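Local coordinates for response regulator receiver protein (PDB 2ZAY) that probably relays signals as the receiver domain of a larger response regulator, a domain that in its relatives is switched by phosphorylation of an aspartate, at residues Val14-Pro19 with Asn61-Ser66; Ser26-Glu31 with Ala120-Val125; Ile56-Asn61 with Met68-Ser73. One frame throughout, in Å; residues are numbered along the deposited sequence.

Contact 1 (Val14-Pro19 with Asn61-Ser66)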
loop_
_atom_site.group_PDB
_atom_site.type_symbol
_atom_site.label_atom_id
_atom_site.label_comp_id
_atom_site.label_asym_id
_atom_site.label_seq_id
_atom_site.Cartn_x
_atom_site.Cartn_y
_atom_site.Cartn_z
ATOM N N VAL A 14 -0.455 4.887 -1.708
ATOM C CA VAL A 14 -0.954 5.341 -3.011
ATOM C C VAL A 14 -2.485 5.241 -3.019
ATOM O O VAL A 14 -3.041 4.151 -2.877
ATOM C CB VAL A 14 -0.411 4.453 -4.166
ATOM C CG1 VAL A 14 -0.680 5.128 -5.505
ATOM C CG2 VAL A 14 1.072 4.185 -3.983
ATOM N N ASP A 15 -3.168 6.369 -3.183
ATOM C CA ASP A 15 -4.634 6.368 -3.188
ATOM C C ASP A 15 -5.123 7.574 -3.986
ATOM O O ASP A 15 -4.499 8.636 -3.943
ATOM C CB ASP A 15 -5.166 6.448 -1.753
ATOM C CG ASP A 15 -6.637 6.059 -1.650
ATOM O OD1 ASP A 15 -6.927 4.858 -1.487
ATOM O OD2 ASP A 15 -7.503 6.952 -1.745
ATOM N N THR A 16 -6.232 7.418 -4.706
ATOM C CA THR A 16 -6.763 8.510 -5.515
ATOM C C THR A 16 -7.547 9.545 -4.703
ATOM O O THR A 16 -7.929 10.593 -5.226
ATOM C CB THR A 16 -7.646 7.979 -6.674
ATOM O OG1 THR A 16 -8.680 7.136 -6.152
ATOM C CG2 THR A 16 -6.801 7.186 -7.668
ATOM N N GLN A 17 -7.791 9.251 -3.432
ATOM C CA GLN A 17 -8.490 10.189 -2.560
ATOM C C GLN A 17 -7.807 10.212 -1.198
ATOM O O GLN A 17 -8.385 9.828 -0.175
ATOM C CB GLN A 17 -9.977 9.820 -2.431
ATOM C CG GLN A 17 -10.257 8.456 -1.843
ATOM C CD GLN A 17 -11.660 7.966 -2.165
ATOM O OE1 GLN A 17 -12.044 7.871 -3.334
ATOM N NE2 GLN A 17 -12.431 7.646 -1.128
ATOM N N LEU A 18 -6.557 10.668 -1.207
ATOM C CA LEU A 18 -5.741 10.769 -0.002
ATOM C C LEU A 18 -6.403 11.563 1.126
ATOM O O LEU A 18 -6.236 11.235 2.301
ATOM C CB LEU A 18 -4.383 11.386 -0.348
ATOM C CG LEU A 18 -3.428 10.480 -1.137
ATOM C CD1 LEU A 18 -2.242 11.281 -1.648
ATOM C CD2 LEU A 18 -2.956 9.341 -0.235
ATOM N N PRO A 19 -7.148 12.629 0.787
ATOM C CA PRO A 19 -7.806 13.415 1.836
ATOM C C PRO A 19 -8.698 12.550 2.729
ATOM O O PRO A 19 -8.808 12.786 3.930
ATOM C CB PRO A 19 -8.603 14.441 1.038
ATOM C CG PRO A 19 -7.718 14.687 -0.140
ATOM C CD PRO A 19 -7.297 13.284 -0.526
ATOM N N ASN A 61 -8.470 -0.490 -6.768
ATOM C CA ASN A 61 -9.116 -0.007 -7.978
ATOM C C ASN A 61 -8.929 1.487 -8.206
ATOM O O ASN A 61 -9.620 2.304 -7.604
ATOM C CB ASN A 61 -10.604 -0.354 -7.914
ATOM C CG ASN A 61 -10.837 -1.827 -7.629
ATOM O OD1 ASN A 61 -10.575 -2.683 -8.474
ATOM N ND2 ASN A 61 -11.313 -2.132 -6.426
ATOM N N MET A 62 -7.974 1.831 -9.068
ATOM C CA MET A 62 -7.690 3.221 -9.420
ATOM C C MET A 62 -7.897 3.366 -10.931
ATOM O O MET A 62 -7.546 2.470 -11.703
ATOM C CB MET A 62 -6.241 3.602 -9.070
ATOM C CG MET A 62 -5.896 3.544 -7.589
ATOM S SD MET A 62 -4.241 4.197 -7.183
ATOM C CE MET A 62 -3.177 2.851 -7.810
ATOM N N PRO A 63 -8.476 4.494 -11.372
ATOM C CA PRO A 63 -8.702 4.692 -12.806
ATOM C C PRO A 63 -7.392 4.782 -13.576
ATOM O O PRO A 63 -6.384 5.229 -13.037
ATOM C CB PRO A 63 -9.505 5.993 -12.851
ATOM C CG PRO A 63 -9.000 6.739 -11.658
ATOM C CD PRO A 63 -8.948 5.657 -10.599
ATOM N N LYS A 64 -7.418 4.350 -14.835
ATOM C CA LYS A 64 -6.240 4.373 -15.697
ATOM C C LYS A 64 -5.250 3.287 -15.279
ATOM O O LYS A 64 -5.088 2.287 -15.981
ATOM C CB LYS A 64 -5.558 5.748 -15.644
ATOM C CG LYS A 64 -6.467 6.923 -15.994
ATOM C CD LYS A 64 -6.920 6.873 -17.446
ATOM C CE LYS A 64 -7.848 8.038 -17.773
ATOM N NZ LYS A 64 -8.291 8.022 -19.196
ATOM N N ILE A 65 -4.593 3.485 -14.137
ATOM C CA ILE A 65 -3.629 2.515 -13.629
ATOM C C ILE A 65 -4.095 1.982 -12.274
ATOM O O ILE A 65 -4.224 2.730 -11.305
ATOM C CB ILE A 65 -2.237 3.139 -13.479
ATOM C CG1 ILE A 65 -1.865 3.891 -14.758
ATOM C CG2 ILE A 65 -1.209 2.042 -13.218
ATOM C CD1 ILE A 65 -0.471 4.492 -14.744
ATOM N N SER A 66 -4.343 0.681 -12.215
ATOM C CA SER A 66 -4.836 0.044 -10.999
ATOM C C SER A 66 -3.741 -0.378 -10.026
ATOM O O SER A 66 -2.548 -0.303 -10.332
ATOM C CB SER A 66 -5.661 -1.187 -11.367
ATOM O OG SER A 66 -4.804 -2.247 -11.752
#

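Contact 2 (Ser26-Glu31 with Ala120-Val125)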
loop_
_atom_site.group_PDB
_atom_site.type_symbol
_atom_site.label_atom_id
_atom_site.label_comp_id
_atom_site.label_asym_id
_atom_site.label_seq_id
_atom_site.Cartn_x
_atom_site.Cartn_y
_atom_site.Cartn_z
ATOM N N SER A 26 -2.488 10.409 9.714
ATOM C CA SER A 26 -1.986 11.171 10.855
ATOM C C SER A 26 -1.691 10.253 12.033
ATOM O O SER A 26 -0.693 10.430 12.728
ATOM C CB SER A 26 -3.005 12.236 11.274
ATOM O OG SER A 26 -3.184 13.199 10.247
ATOM N N ALA A 27 -2.558 9.269 12.250
ATOM C CA ALA A 27 -2.393 8.328 13.354
ATOM C C ALA A 27 -1.147 7.461 13.199
ATOM O O ALA A 27 -0.528 7.071 14.189
ATOM C CB ALA A 27 -3.637 7.440 13.475
ATOM N N LEU A 28 -0.786 7.154 11.955
ATOM C CA LEU A 28 0.389 6.329 11.678
ATOM C C LEU A 28 1.683 7.090 11.924
ATOM O O LEU A 28 2.675 6.518 12.376
ATOM C CB LEU A 28 0.360 5.833 10.230
ATOM C CG LEU A 28 -0.686 4.768 9.896
ATOM C CD1 LEU A 28 -0.610 4.427 8.412
ATOM C CD2 LEU A 28 -0.439 3.518 10.738
ATOM N N SER A 29 1.674 8.384 11.615
ATOM C CA SER A 29 2.856 9.212 11.814
ATOM C C SER A 29 3.188 9.124 13.286
ATOM O O SER A 29 4.333 8.903 13.674
ATOM C CB SER A 29 2.563 10.668 11.437
ATOM O OG SER A 29 2.003 10.756 10.137
ATOM N N GLN A 30 2.155 9.285 14.102
ATOM C CA GLN A 30 2.283 9.225 15.547
ATOM C C GLN A 30 2.865 7.881 15.971
ATOM O O GLN A 30 3.576 7.785 16.967
ATOM C CB GLN A 30 0.902 9.423 16.176
ATOM C CG GLN A 30 0.865 9.299 17.683
ATOM C CD GLN A 30 -0.498 9.657 18.241
ATOM O OE1 GLN A 30 -1.028 10.734 17.963
ATOM N NE2 GLN A 30 -1.071 8.761 19.034
ATOM N N GLU A 31 2.549 6.851 15.193
ATOM C CA GLU A 31 3.010 5.493 15.447
ATOM C C GLU A 31 4.500 5.363 15.137
ATOM O O GLU A 31 5.141 4.391 15.532
ATOM C CB GLU A 31 2.222 4.516 14.573
ATOM C CG GLU A 31 2.138 3.102 15.109
ATOM C CD GLU A 31 1.080 2.951 16.185
ATOM O OE1 GLU A 31 0.856 1.812 16.645
ATOM O OE2 GLU A 31 0.468 3.969 16.571
ATOM N N ALA A 120 -1.671 -2.145 13.011
ATOM C CA ALA A 120 -1.336 -3.517 13.380
ATOM C C ALA A 120 -0.995 -4.375 12.154
ATOM O O ALA A 120 -0.098 -5.214 12.210
ATOM C CB ALA A 120 -2.498 -4.144 14.144
ATOM N N ARG A 121 -1.719 -4.163 11.056
ATOM C CA ARG A 121 -1.505 -4.922 9.816
ATOM C C ARG A 121 -0.130 -4.619 9.221
ATOM O O ARG A 121 0.565 -5.517 8.745
ATOM C CB ARG A 121 -2.608 -4.584 8.804
ATOM C CG ARG A 121 -3.970 -5.190 9.142
ATOM C CD ARG A 121 -4.034 -6.636 8.690
ATOM N NE ARG A 121 -5.228 -7.340 9.153
ATOM C CZ ARG A 121 -5.465 -8.623 8.898
ATOM N NH1 ARG A 121 -4.591 -9.320 8.184
ATOM N NH2 ARG A 121 -6.556 -9.214 9.368
ATOM N N ILE A 122 0.251 -3.349 9.250
ATOM C CA ILE A 122 1.551 -2.913 8.754
ATOM C C ILE A 122 2.641 -3.549 9.613
ATOM O O ILE A 122 3.571 -4.172 9.097
ATOM C CB ILE A 122 1.685 -1.370 8.832
ATOM C CG1 ILE A 122 0.726 -0.722 7.828
ATOM C CG2 ILE A 122 3.133 -0.941 8.565
ATOM C CD1 ILE A 122 0.729 0.800 7.854
ATOM N N LYS A 123 2.509 -3.411 10.931
ATOM C CA LYS A 123 3.499 -3.961 11.852
ATOM C C LYS A 123 3.664 -5.467 11.736
ATOM O O LYS A 123 4.780 -5.973 11.791
ATOM C CB LYS A 123 3.139 -3.606 13.298
ATOM C CG LYS A 123 3.359 -2.144 13.647
ATOM C CD LYS A 123 2.817 -1.827 15.038
ATOM C CE LYS A 123 3.087 -0.377 15.413
ATOM N NZ LYS A 123 2.578 -0.064 16.777
ATOM N N ARG A 124 2.560 -6.188 11.566
ATOM C CA ARG A 124 2.662 -7.635 11.464
ATOM C C ARG A 124 3.527 -8.039 10.274
ATOM O O ARG A 124 4.370 -8.926 10.384
ATOM C CB ARG A 124 1.281 -8.277 11.328
ATOM C CG ARG A 124 1.321 -9.775 11.586
ATOM C CD ARG A 124 1.686 -10.058 13.044
ATOM N NE ARG A 124 2.097 -11.442 13.270
ATOM C CZ ARG A 124 3.273 -11.942 12.904
ATOM N NH1 ARG A 124 4.162 -11.168 12.292
ATOM N NH2 ARG A 124 3.565 -13.213 13.154
ATOM N N VAL A 125 3.308 -7.379 9.142
ATOM C CA VAL A 125 4.056 -7.660 7.927
ATOM C C VAL A 125 5.521 -7.282 8.091
ATOM O O VAL A 125 6.411 -8.014 7.657
ATOM C CB VAL A 125 3.468 -6.888 6.726
ATOM C CG1 VAL A 125 4.411 -6.974 5.531
ATOM C CG2 VAL A 125 2.120 -7.471 6.358
#

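Contact 3 (Ile56-Asn61 with Met68-Ser73)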
loop_
_atom_site.group_PDB
_atom_site.type_symbol
_atom_site.label_atom_id
_atom_site.label_comp_id
_atom_site.label_asym_id
_atom_site.label_seq_id
_atom_site.Cartn_x
_atom_site.Cartn_y
_atom_site.Cartn_z
ATOM N N ILE A 56 4.586 -0.934 0.892
ATOM C CA ILE A 56 3.735 -0.097 0.058
ATOM C C ILE A 56 2.278 -0.456 0.261
ATOM O O ILE A 56 1.923 -1.632 0.358
ATOM C CB ILE A 56 4.113 -0.269 -1.438
ATOM C CG1 ILE A 56 5.555 0.210 -1.653
ATOM C CG2 ILE A 56 3.135 0.497 -2.331
ATOM C CD1 ILE A 56 6.125 -0.130 -3.011
ATOM N N ILE A 57 1.436 0.566 0.357
ATOM C CA ILE A 57 0.004 0.358 0.535
ATOM C C ILE A 57 -0.649 1.052 -0.656
ATOM O O ILE A 57 -0.448 2.248 -0.867
ATOM C CB ILE A 57 -0.504 1.027 1.826
ATOM C CG1 ILE A 57 0.192 0.425 3.045
ATOM C CG2 ILE A 57 -2.013 0.869 1.931
ATOM C CD1 ILE A 57 -0.094 1.186 4.344
ATOM N N THR A 58 -1.424 0.316 -1.440
ATOM C CA THR A 58 -2.057 0.937 -2.594
ATOM C C THR A 58 -3.533 0.626 -2.723
ATOM O O THR A 58 -3.990 -0.454 -2.350
ATOM C CB THR A 58 -1.378 0.508 -3.914
ATOM O OG1 THR A 58 -2.023 1.168 -5.007
ATOM C CG2 THR A 58 -1.489 -1.009 -4.121
ATOM N N GLU A 59 -4.280 1.595 -3.242
ATOM C CA GLU A 59 -5.699 1.409 -3.485
ATOM C C GLU A 59 -5.727 0.347 -4.585
ATOM O O GLU A 59 -4.896 0.377 -5.491
ATOM C CB GLU A 59 -6.308 2.715 -4.002
ATOM C CG GLU A 59 -7.810 2.676 -4.208
ATOM C CD GLU A 59 -8.364 4.029 -4.628
ATOM O OE1 GLU A 59 -9.604 4.196 -4.635
ATOM O OE2 GLU A 59 -7.555 4.922 -4.957
ATOM N N ALA A 60 -6.669 -0.587 -4.510
ATOM C CA ALA A 60 -6.754 -1.645 -5.509
ATOM C C ALA A 60 -7.330 -1.162 -6.832
ATOM O O ALA A 60 -6.752 -1.387 -7.893
ATOM C CB ALA A 60 -7.591 -2.793 -4.975
ATOM N N ASN A 61 -8.470 -0.490 -6.768
ATOM C CA ASN A 61 -9.116 -0.007 -7.978
ATOM C C ASN A 61 -8.929 1.487 -8.206
ATOM O O ASN A 61 -9.620 2.304 -7.604
ATOM C CB ASN A 61 -10.604 -0.354 -7.914
ATOM C CG ASN A 61 -10.837 -1.827 -7.629
ATOM O OD1 ASN A 61 -10.575 -2.683 -8.474
ATOM N ND2 ASN A 61 -11.313 -2.132 -6.426
ATOM N N MET A 68 -3.217 -3.338 -9.143
ATOM C CA MET A 68 -2.604 -4.540 -9.716
ATOM C C MET A 68 -1.558 -4.147 -10.760
ATOM O O MET A 68 -0.540 -4.822 -10.908
ATOM C CB MET A 68 -3.659 -5.447 -10.362
ATOM C CG MET A 68 -4.524 -6.211 -9.370
ATOM S SD MET A 68 -5.649 -7.406 -10.167
ATOM C CE MET A 68 -6.824 -6.277 -10.910
ATOM N N ASP A 69 -1.813 -3.056 -11.481
ATOM C CA ASP A 69 -0.873 -2.571 -12.491
ATOM C C ASP A 69 0.380 -2.079 -11.785
ATOM O O ASP A 69 1.499 -2.327 -12.233
ATOM C CB ASP A 69 -1.474 -1.416 -13.301
ATOM C CG ASP A 69 -2.595 -1.864 -14.216
ATOM O OD1 ASP A 69 -2.448 -2.938 -14.840
ATOM O OD2 ASP A 69 -3.610 -1.137 -14.321
ATOM N N LEU A 70 0.180 -1.373 -10.675
ATOM C CA LEU A 70 1.292 -0.855 -9.886
ATOM C C LEU A 70 2.096 -2.032 -9.344
ATOM O O LEU A 70 3.323 -2.036 -9.409
ATOM C CB LEU A 70 0.776 -0.002 -8.719
ATOM C CG LEU A 70 1.837 0.549 -7.751
ATOM C CD1 LEU A 70 2.872 1.338 -8.533
ATOM C CD2 LEU A 70 1.177 1.436 -6.695
ATOM N N PHE A 71 1.395 -3.027 -8.804
ATOM C CA PHE A 71 2.062 -4.206 -8.266
ATOM C C PHE A 71 2.973 -4.821 -9.335
ATOM O O PHE A 71 4.140 -5.124 -9.074
ATOM C CB PHE A 71 1.031 -5.244 -7.834
ATOM C CG PHE A 71 1.631 -6.464 -7.187
ATOM C CD1 PHE A 71 1.895 -6.484 -5.823
ATOM C CD2 PHE A 71 1.937 -7.591 -7.945
ATOM C CE1 PHE A 71 2.452 -7.613 -5.214
ATOM C CE2 PHE A 71 2.493 -8.721 -7.358
ATOM C CZ PHE A 71 2.753 -8.738 -5.984
ATOM N N ASN A 72 2.435 -5.006 -10.539
ATOM C CA ASN A 72 3.216 -5.598 -11.625
ATOM C C ASN A 72 4.400 -4.724 -12.033
ATOM O O ASN A 72 5.483 -5.242 -12.317
ATOM C CB ASN A 72 2.339 -5.859 -12.858
ATOM C CG ASN A 72 1.300 -6.947 -12.623
ATOM O OD1 ASN A 72 1.524 -7.881 -11.850
ATOM N ND2 ASN A 72 0.165 -6.842 -13.308
ATOM N N SER A 73 4.198 -3.410 -12.069
ATOM C CA SER A 73 5.279 -2.499 -12.445
ATOM C C SER A 73 6.420 -2.546 -11.431
ATOM O O SER A 73 7.592 -2.478 -11.795
ATOM C CB SER A 73 4.749 -1.069 -12.570
ATOM O OG SER A 73 3.821 -0.985 -13.632
#

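Contact 1 (Val14-Pro19 with Asn61-Ser66)
Thr16 and Met62 mark the nearest approach of two loop backbones, their CA atoms 6.6 Å apart. Neither 14-19 beyond its strand end nor 61-66 is regular there, and no hydrogen bond links them, so side chains alone make the join. Each loop carries its own internal fastening. Asp15 OD2 accepts from the backbone N of Gln17 (2.9 Å), which closes an Asx turn, and Ile65 N bonds to Pro63 O at 2.7 Å. Ser66 then N-caps the helix that follows.

Met62 does most of the touching. Its CG stands anti to its own carbonyl carbon (chi1 -63°), and the chain bends at chi3 (-74°), bringing SD and CE round to Val14. Val14 CG1 lies 4.0 Å from Met62 SD, the two side chains meeting roughly at a right angle. Further out, the methyl Thr16 CG2 rests against the stem of the same methionine, 3.8 Å from Met62 CG, and also touches the ring of Pro63 at CD, 3.9 Å away. Thr16 thus works in two directions: its methyl packs on Met62 and Pro63, while its hydroxyl OG1 is hydrogen-bonded to Glu59 OE2.

These loops follow two adjacent parallel strands, at the end of the sheet where receiver domains gather their acidic residues; Asp15 OD1 is salt-bridged to Lys111. Backbone bonds from Val14 to Ile57 and Glu59 tie the strand ends together, and helix 41-51 covers the methionine side, with Ala44 against Val14 and Ala41 against Met62.

Contact 2 (Ser26-Glu31 with Ala120-Val125)
Leu28 and Ile122 reach for each other with similar torsions: Leu28 CG (chi1 -71°) and Ile122 CG1 both stand anti to their own carbonyl carbons, and both chains then run on extended at chi2. They meet tip to tip, Leu28 CD1 lying 3.9 Å from Ile122 CD1, with Leu28 CD2 at 4.1 Å from the same methyl. The backbones themselves stay well apart: the CA atoms of Leu28 and Ile122 are separated by 9.8 Å, a gap bridged by side chains only.

About a turn after Leu28, Glu31 bends at chi2 (80°), while Lys123, next after Ile122, runs straight beyond CG, and the two cross at about a right angle. Lys123 NZ donates to Glu31 OE1 in a salt bridge on the anti side of the carboxylate, 23° out of its plane. The modelled separation of NZ and OE1, 2.5 Å, is very short for such a pair, and its exact value is doubtful. Lys123 CE also packs on Glu31 CG at 3.6 Å, so the pair makes apolar contact as well. A weak hydrogen bond joins Glu31 OE1 to Ser119 OG.

With an alanine in place of Glu31, the Lys123 ammonium would probably lose its mate and its long chain be freer to swing. Helices 22-31 and 115-129 lie side by side on one face of the sheet, and Phe33 touches Leu28, Ile122 and Lys123. The chemistry is therefore layered: methyl groups meet in the buried part against the strands, and a charged pair closes the partly exposed edge of the helix interface.

Contact 3 (Ile56-Asn61 with Met68-Ser73)
Thr58 meets Leu70 through the side of its short chain, the two side chains sliding past each other in opposite directions. At the root, Thr58 CB lies 3.9 Å from Leu70 CD2. The branch OG1, placed anti to the backbone N (chi1 -179°), comes nearer, 3.6 Å from that same methyl. OG1 is not left to the leucine alone: it donates to the carbonyl oxygen of Glu59, the OG1 to O distance being 3.0 Å, with a C=O...OG1 angle of 122° and the donor tilted 31° from the carbonyl plane. The hydroxyl of this buried threonine is thereby satisfied by the backbone of the next residue while a methyl packs against it. The other branch, CG2, stands back from Leu70 CD2 at 4.4 Å.

Strand 55-59 and helix 67-75 are the first two elements of a beta-alpha-beta unit completed by strand 85-89, part of the (beta-alpha)5 receiver fold, whose parallel sheet has strand order 2-1-3-4-5. Val14 touches both Thr58 and Leu70, and Val85 and Phe105 also pack on the threonine.

Just past the C-terminal end of the strand the chain comes closer to the helix start. Ala60 O is 4.2 Å from Met68 N, too far for a bond, and Leu100 of helix 94-103 touches both residues. Within the helix, Asp69 O takes two donors from Ser73, N at 2.9 Å and OG at 3.0 Å, which approach from opposite faces of the carbonyl plane.

Contacts 1 and 3 are neighbours, their centres 9 Å apart; they share Asn61 and also touch where Ser66 CB packs 3.6 Å from Ala60 O. Near their junction Asp15, Glu59 and Lys111 cluster in what is probably the counterpart of a receiver active site, Glu59 ending the strand where relatives usually carry the phospho-accepting aspartate. Contact 2 is remote from contact 1: their centres are 21 Å apart and their nearest atoms about 8 Å. Contact 3 is nested in the loop closed by contact 2, and the two meet at strand 55-59, where Ile57, whose CB points away from helix 67-75, packs its CD1 3.6 Å from Ile122 CD1, though their centres are 19 Å apart.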